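Local coordinates for D-mannonate dehydratase (Streptococcus suis, PDB 3BDK), which probably catalyses the dehydration of D-mannonate to 2-dehydro-3-deoxy-D-gluconate, with manganese or ferrous iron as cofactor, at residues A[242-247]-A[252-257]; A[271-276]-A[315-320]. All blocks are in the same frame, centred on the assembly; numbering follows the deposited sequence.

Contact 1 (A[242-247]-A[252-257])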
loop_
_atom_site.group_PDB
_atom_site.type_symbol
_atom_site.label_atom_id
_atom_site.label_comp_id
_atom_site.label_asym_id
_atom_site.label_seq_id
_atom_site.Cartn_x
_atom_site.Cartn_y
_atom_site.Cartn_z
ATOM N N ARG A 242 -31.745 12.056 8.617
ATOM C CA ARG A 242 -32.915 12.298 7.781
ATOM C C ARG A 242 -33.029 11.304 6.620
ATOM O O ARG A 242 -34.135 10.843 6.309
ATOM C CB ARG A 242 -32.934 13.727 7.232
ATOM C CG ARG A 242 -34.351 14.255 7.070
ATOM C CD ARG A 242 -34.634 14.809 5.676
ATOM N NE ARG A 242 -34.734 16.267 5.646
ATOM C CZ ARG A 242 -35.798 16.943 5.220
ATOM N NH1 ARG A 242 -36.864 16.298 4.753
ATOM N NH2 ARG A 242 -35.784 18.266 5.231
ATOM N N PHE A 243 -31.902 10.988 5.975
ATOM C CA PHE A 243 -31.950 10.186 4.754
ATOM C C PHE A 243 -32.306 8.752 5.087
ATOM O O PHE A 243 -33.138 8.118 4.423
ATOM C CB PHE A 243 -30.636 10.190 3.994
ATOM C CG PHE A 243 -30.643 9.252 2.819
ATOM C CD1 PHE A 243 -31.143 9.670 1.590
ATOM C CD2 PHE A 243 -30.190 7.942 2.953
ATOM C CE1 PHE A 243 -31.171 8.809 0.510
ATOM C CE2 PHE A 243 -30.224 7.076 1.891
ATOM C CZ PHE A 243 -30.712 7.504 0.661
ATOM N N LEU A 244 -31.650 8.244 6.118
ATOM C CA LEU A 244 -31.993 6.960 6.644
ATOM C C LEU A 244 -33.513 6.947 6.848
ATOM O O LEU A 244 -34.197 6.075 6.302
ATOM C CB LEU A 244 -31.172 6.664 7.908
ATOM C CG LEU A 244 -29.837 5.885 7.709
ATOM C CD1 LEU A 244 -29.229 5.956 6.292
ATOM C CD2 LEU A 244 -28.743 6.196 8.759
ATOM N N ASN A 245 -34.041 7.968 7.528
ATOM C CA ASN A 245 -35.444 7.962 7.956
ATOM C C ASN A 245 -36.503 8.048 6.861
ATOM O O ASN A 245 -37.671 7.781 7.127
ATOM C CB ASN A 245 -35.686 8.994 9.052
ATOM C CG ASN A 245 -34.885 8.699 10.314
ATOM O OD1 ASN A 245 -34.258 7.638 10.451
ATOM N ND2 ASN A 245 -34.900 9.638 11.247
ATOM N N LEU A 246 -36.095 8.384 5.637
ATOM C CA LEU A 246 -37.002 8.361 4.471
ATOM C C LEU A 246 -37.618 6.981 4.209
ATOM O O LEU A 246 -38.613 6.854 3.483
ATOM C CB LEU A 246 -36.277 8.823 3.202
ATOM C CG LEU A 246 -35.666 10.224 3.122
ATOM C CD1 LEU A 246 -34.732 10.340 1.928
ATOM C CD2 LEU A 246 -36.753 11.289 3.057
ATOM N N TYR A 247 -37.019 5.960 4.812
ATOM C CA TYR A 247 -37.376 4.570 4.581
ATOM C C TYR A 247 -36.473 3.742 5.485
ATOM O O TYR A 247 -35.447 3.217 5.036
ATOM C CB TYR A 247 -37.131 4.212 3.120
ATOM C CG TYR A 247 -37.840 2.976 2.637
ATOM C CD1 TYR A 247 -37.271 1.713 2.796
ATOM C CD2 TYR A 247 -39.071 3.071 1.989
ATOM C CE1 TYR A 247 -37.928 0.567 2.336
ATOM C CE2 TYR A 247 -39.735 1.933 1.531
ATOM C CZ TYR A 247 -39.159 0.687 1.712
ATOM O OH TYR A 247 -39.813 -0.422 1.256
ATOM N N ASN A 252 -31.888 0.649 2.576
ATOM C CA ASN A 252 -31.784 2.092 2.344
ATOM C C ASN A 252 -30.574 2.590 3.103
ATOM O O ASN A 252 -30.649 2.835 4.309
ATOM C CB ASN A 252 -33.041 2.798 2.877
ATOM C CG ASN A 252 -33.097 4.278 2.527
ATOM O OD1 ASN A 252 -32.848 4.673 1.382
ATOM N ND2 ASN A 252 -33.447 5.105 3.516
ATOM N N GLY A 253 -29.453 2.715 2.399
ATOM C CA GLY A 253 -28.169 3.029 3.036
ATOM C C GLY A 253 -27.322 4.090 2.353
ATOM O O GLY A 253 -27.717 4.727 1.362
ATOM N N ILE A 254 -26.143 4.291 2.915
ATOM C CA ILE A 254 -25.194 5.257 2.391
ATOM C C ILE A 254 -23.927 4.568 1.899
ATOM O O ILE A 254 -23.618 3.417 2.260
ATOM C CB ILE A 254 -24.798 6.293 3.469
ATOM C CG1 ILE A 254 -24.127 5.596 4.657
ATOM C CG2 ILE A 254 -26.021 7.105 3.913
ATOM C CD1 ILE A 254 -23.655 6.516 5.724
ATOM N N THR A 255 -23.216 5.287 1.046
ATOM C CA THR A 255 -21.819 5.057 0.859
ATOM C C THR A 255 -21.118 6.080 1.746
ATOM O O THR A 255 -21.164 7.287 1.469
ATOM C CB THR A 255 -21.431 5.281 -0.588
ATOM O OG1 THR A 255 -22.110 4.328 -1.409
ATOM C CG2 THR A 255 -19.948 5.113 -0.754
ATOM N N MET A 256 -20.495 5.598 2.822
ATOM C CA MET A 256 -19.661 6.434 3.683
ATOM C C MET A 256 -18.336 6.789 2.989
ATOM O O MET A 256 -17.320 6.118 3.174
ATOM C CB MET A 256 -19.392 5.739 5.015
ATOM C CG MET A 256 -18.405 6.508 5.948
ATOM S SD MET A 256 -18.646 8.322 6.121
ATOM C CE MET A 256 -20.138 8.358 7.123
ATOM N N CYS A 257 -18.355 7.830 2.166
ATOM C CA CYS A 257 -17.121 8.304 1.552
ATOM C C CYS A 257 -16.558 9.315 2.528
ATOM O O CYS A 257 -16.882 10.507 2.465
ATOM C CB CYS A 257 -17.389 8.923 0.171
ATOM S SG CYS A 257 -15.952 9.672 -0.603
#
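The side-chain amide nitrogen of N252 meets the backbone oxygens of F243 and L244 in helix 237-245 and of Y247 in the turn that follows, a worked example of a strand side chain bonding back to the end of the preceding helix. The bond from N252 ND2 to F243 O, 3.2 Å long, has an N-H...O angle of 140° and comes in tilted from the carbonyl plane. N252 ND2 also makes weak, more bent bonds to L244 O at 3.0 Å and Y247 O at 3.1 Å. The two amide hydrogens thus probably serve three acceptors between them, one of them shared. F243 O is itself bonded twice, since L246 N reaches it from the face opposite to ND2.

The other half of the amide lies against an aromatic ring. CE2 of F243 sits 3.6 Å from N252 OD1 and 3.5 Å from G253 O, the ring and amide planes being 32° apart. CD1 of L244 packs on CG2 of I254 at 4.2 Å, the two side chains crossing at about a right angle.

In the second shell, N252 has CG anti to its backbone N (chi1 -173°), which carries the amide toward the helix end, while L206 of helix 191-210 packs on the same side chain. The hydroxyl of Y247 is hydrogen-bonded to E210 of the same helix. The contact closes the helix-to-strand half of a beta-alpha-beta unit in this xylose isomerase-like TIM barrel. Its chemistry implies a neutral donor where carbonyls of the helix and the turn gather, probably easing their partial negative charge.

Contact 2 (A[271-276]-A[315-320]); sequences AMTEYA and VKLLVD
The carboxylate of E274, hydrogen-bonded through OE2 to the hydroxyl of Y321 one residue past segment 315-320, lies against the side chain of L317. CD2 of L317 lies over the face of the carboxylate, 3.6 Å from E274 CD and nearly equidistant from its two oxygens. The same methyl also touches the aliphatic root of the glutamate, at 3.8 Å from E274 CB. An extended chain, with CG anti to the backbone N (chi1 -175°), lays the glutamate across L317 at about a right angle.

The other methyl of L317 turns to the buried T273. Its CD1 meets CG2 of T273 at 3.9 Å, so that one leucine, pointing toward the partner helix, receives both residues on its forked end. T273 can offer a methyl here because its OG1 is turned back to V269 O within its own helix. Within helix 311-320, K316 NZ and D320 OD2, 3.3 Å apart, form a salt bridge whose hydrogen bond is weak; this probably tempers the like charge of D320, whose OD2 stands 6.6 Å from E274 OE2.

This is plain packing between two outer helices of the barrel, partly buried and small in area. Inward, M272 and T273 rest on M256 and A276 on I254 of strand 252-257; Y275 faces helix 237-245, whereas V315 and V319 pack against helix 348-368.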
loop_
_atom_site.group_PDB
_atom_site.type_symbol
_atom_site.label_atom_id
_atom_site.label_comp_id
_atom_site.label_asym_id
_atom_site.label_seq_id
_atom_site.Cartn_x
_atom_site.Cartn_y
_atom_site.Cartn_z
ATOM N N ALA A 271 -17.261 10.176 13.983
ATOM C CA ALA A 271 -18.565 10.082 14.622
ATOM C C ALA A 271 -19.610 9.660 13.595
ATOM O O ALA A 271 -20.464 8.835 13.885
ATOM C CB ALA A 271 -18.941 11.396 15.268
ATOM N N MET A 272 -19.524 10.213 12.389
ATOM C CA MET A 272 -20.504 9.927 11.360
ATOM C C MET A 272 -20.469 8.455 10.945
ATOM O O MET A 272 -21.510 7.800 10.731
ATOM C CB MET A 272 -20.262 10.813 10.148
ATOM C CG MET A 272 -21.069 12.089 10.159
ATOM S SD MET A 272 -21.041 12.809 8.518
ATOM C CE MET A 272 -19.462 13.616 8.599
ATOM N N THR A 273 -19.244 7.952 10.843
ATOM C CA THR A 273 -18.993 6.558 10.555
ATOM C C THR A 273 -19.622 5.698 11.651
ATOM O O THR A 273 -20.472 4.867 11.345
ATOM C CB THR A 273 -17.494 6.339 10.345
ATOM O OG1 THR A 273 -17.124 6.997 9.129
ATOM C CG2 THR A 273 -17.137 4.861 10.243
ATOM N N GLU A 274 -19.260 5.931 12.913
ATOM C CA GLU A 274 -19.843 5.150 14.005
ATOM C C GLU A 274 -21.380 5.232 14.062
ATOM O O GLU A 274 -22.067 4.193 13.990
ATOM C CB GLU A 274 -19.221 5.507 15.349
ATOM C CG GLU A 274 -19.711 4.649 16.494
ATOM C CD GLU A 274 -18.732 4.585 17.661
ATOM O OE1 GLU A 274 -18.064 5.603 17.996
ATOM O OE2 GLU A 274 -18.636 3.479 18.251
ATOM N N TYR A 275 -21.931 6.445 14.161
ATOM C CA TYR A 275 -23.384 6.592 14.148
ATOM C C TYR A 275 -24.051 5.628 13.156
ATOM O O TYR A 275 -24.969 4.896 13.527
ATOM C CB TYR A 275 -23.850 8.041 13.863
ATOM C CG TYR A 275 -25.339 8.081 13.631
ATOM C CD1 TYR A 275 -26.238 8.090 14.708
ATOM C CD2 TYR A 275 -25.851 8.025 12.342
ATOM C CE1 TYR A 275 -27.613 8.065 14.500
ATOM C CE2 TYR A 275 -27.233 8.006 12.111
ATOM C CZ TYR A 275 -28.109 8.022 13.195
ATOM O OH TYR A 275 -29.475 8.000 12.942
ATOM N N ALA A 276 -23.583 5.640 11.906
ATOM C CA ALA A 276 -24.232 4.934 10.811
ATOM C C ALA A 276 -24.052 3.438 10.905
ATOM O O ALA A 276 -24.888 2.672 10.418
ATOM C CB ALA A 276 -23.701 5.430 9.498
ATOM N N VAL A 315 -11.103 2.390 9.879
ATOM C CA VAL A 315 -11.010 0.937 9.685
ATOM C C VAL A 315 -11.202 0.159 10.991
ATOM O O VAL A 315 -11.868 -0.867 10.997
ATOM C CB VAL A 315 -9.677 0.544 8.991
ATOM C CG1 VAL A 315 -8.533 1.178 9.686
ATOM C CG2 VAL A 315 -9.471 -0.963 8.958
ATOM N N LYS A 316 -10.637 0.655 12.086
ATOM C CA LYS A 316 -10.900 0.111 13.410
ATOM C C LYS A 316 -12.398 -0.038 13.689
ATOM O O LYS A 316 -12.817 -1.098 14.121
ATOM C CB LYS A 316 -10.263 0.984 14.480
ATOM C CG LYS A 316 -10.509 0.530 15.904
ATOM C CD LYS A 316 -9.510 1.213 16.830
ATOM C CE LYS A 316 -9.395 0.502 18.177
ATOM N NZ LYS A 316 -10.627 0.693 18.972
ATOM N N LEU A 317 -13.190 1.008 13.439
ATOM C CA LEU A 317 -14.631 0.978 13.681
ATOM C C LEU A 317 -15.290 -0.087 12.818
ATOM O O LEU A 317 -16.148 -0.844 13.296
ATOM C CB LEU A 317 -15.271 2.342 13.387
ATOM C CG LEU A 317 -15.081 3.502 14.372
ATOM C CD1 LEU A 317 -15.202 4.823 13.666
ATOM C CD2 LEU A 317 -16.061 3.424 15.521
ATOM N N LEU A 318 -14.891 -0.143 11.546
ATOM C CA LEU A 318 -15.362 -1.167 10.628
ATOM C C LEU A 318 -15.101 -2.565 11.206
ATOM O O LEU A 318 -15.906 -3.501 11.033
ATOM C CB LEU A 318 -14.651 -1.031 9.288
ATOM C CG LEU A 318 -14.959 0.115 8.323
ATOM C CD1 LEU A 318 -14.132 -0.117 7.079
ATOM C CD2 LEU A 318 -16.457 0.238 7.959
ATOM N N VAL A 319 -13.973 -2.686 11.896
ATOM C CA VAL A 319 -13.609 -3.900 12.582
ATOM C C VAL A 319 -14.521 -4.069 13.802
ATOM O O VAL A 319 -15.355 -4.965 13.815
ATOM C CB VAL A 319 -12.088 -3.876 12.931
ATOM C CG1 VAL A 319 -11.732 -4.848 14.063
ATOM C CG2 VAL A 319 -11.248 -4.122 11.671
ATOM N N ASP A 320 -14.393 -3.185 14.791
ATOM C CA ASP A 320 -15.225 -3.197 16.003
ATOM C C ASP A 320 -16.716 -3.527 15.791
ATOM O O ASP A 320 -17.354 -4.145 16.643
ATOM C CB ASP A 320 -15.100 -1.865 16.739
ATOM C CG ASP A 320 -13.807 -1.752 17.550
ATOM O OD1 ASP A 320 -13.127 -2.778 17.789
ATOM O OD2 ASP A 320 -13.475 -0.623 17.971
#

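Overall arrangement
Following the chain from the N terminus, contact 1 comes first: helix 237-245 runs into a four-residue connection and strand 252-257 returns against it, a tight local closure. Contact 2 opens later and spans 38 residues, a loop that includes barrel strand 282-286, ending at the manganese ligand H286, and the antiparallel pair 290-293 and 296-299. The two closures stand in series, neither nested nor crossing. They nevertheless touch, with centres about 15 Å apart, because helix 269-278 lies against strand 252-257 and also meets helix 237-245, where L244 packs on Y275. Together they tie three helices around the barrel to one of its inner strands.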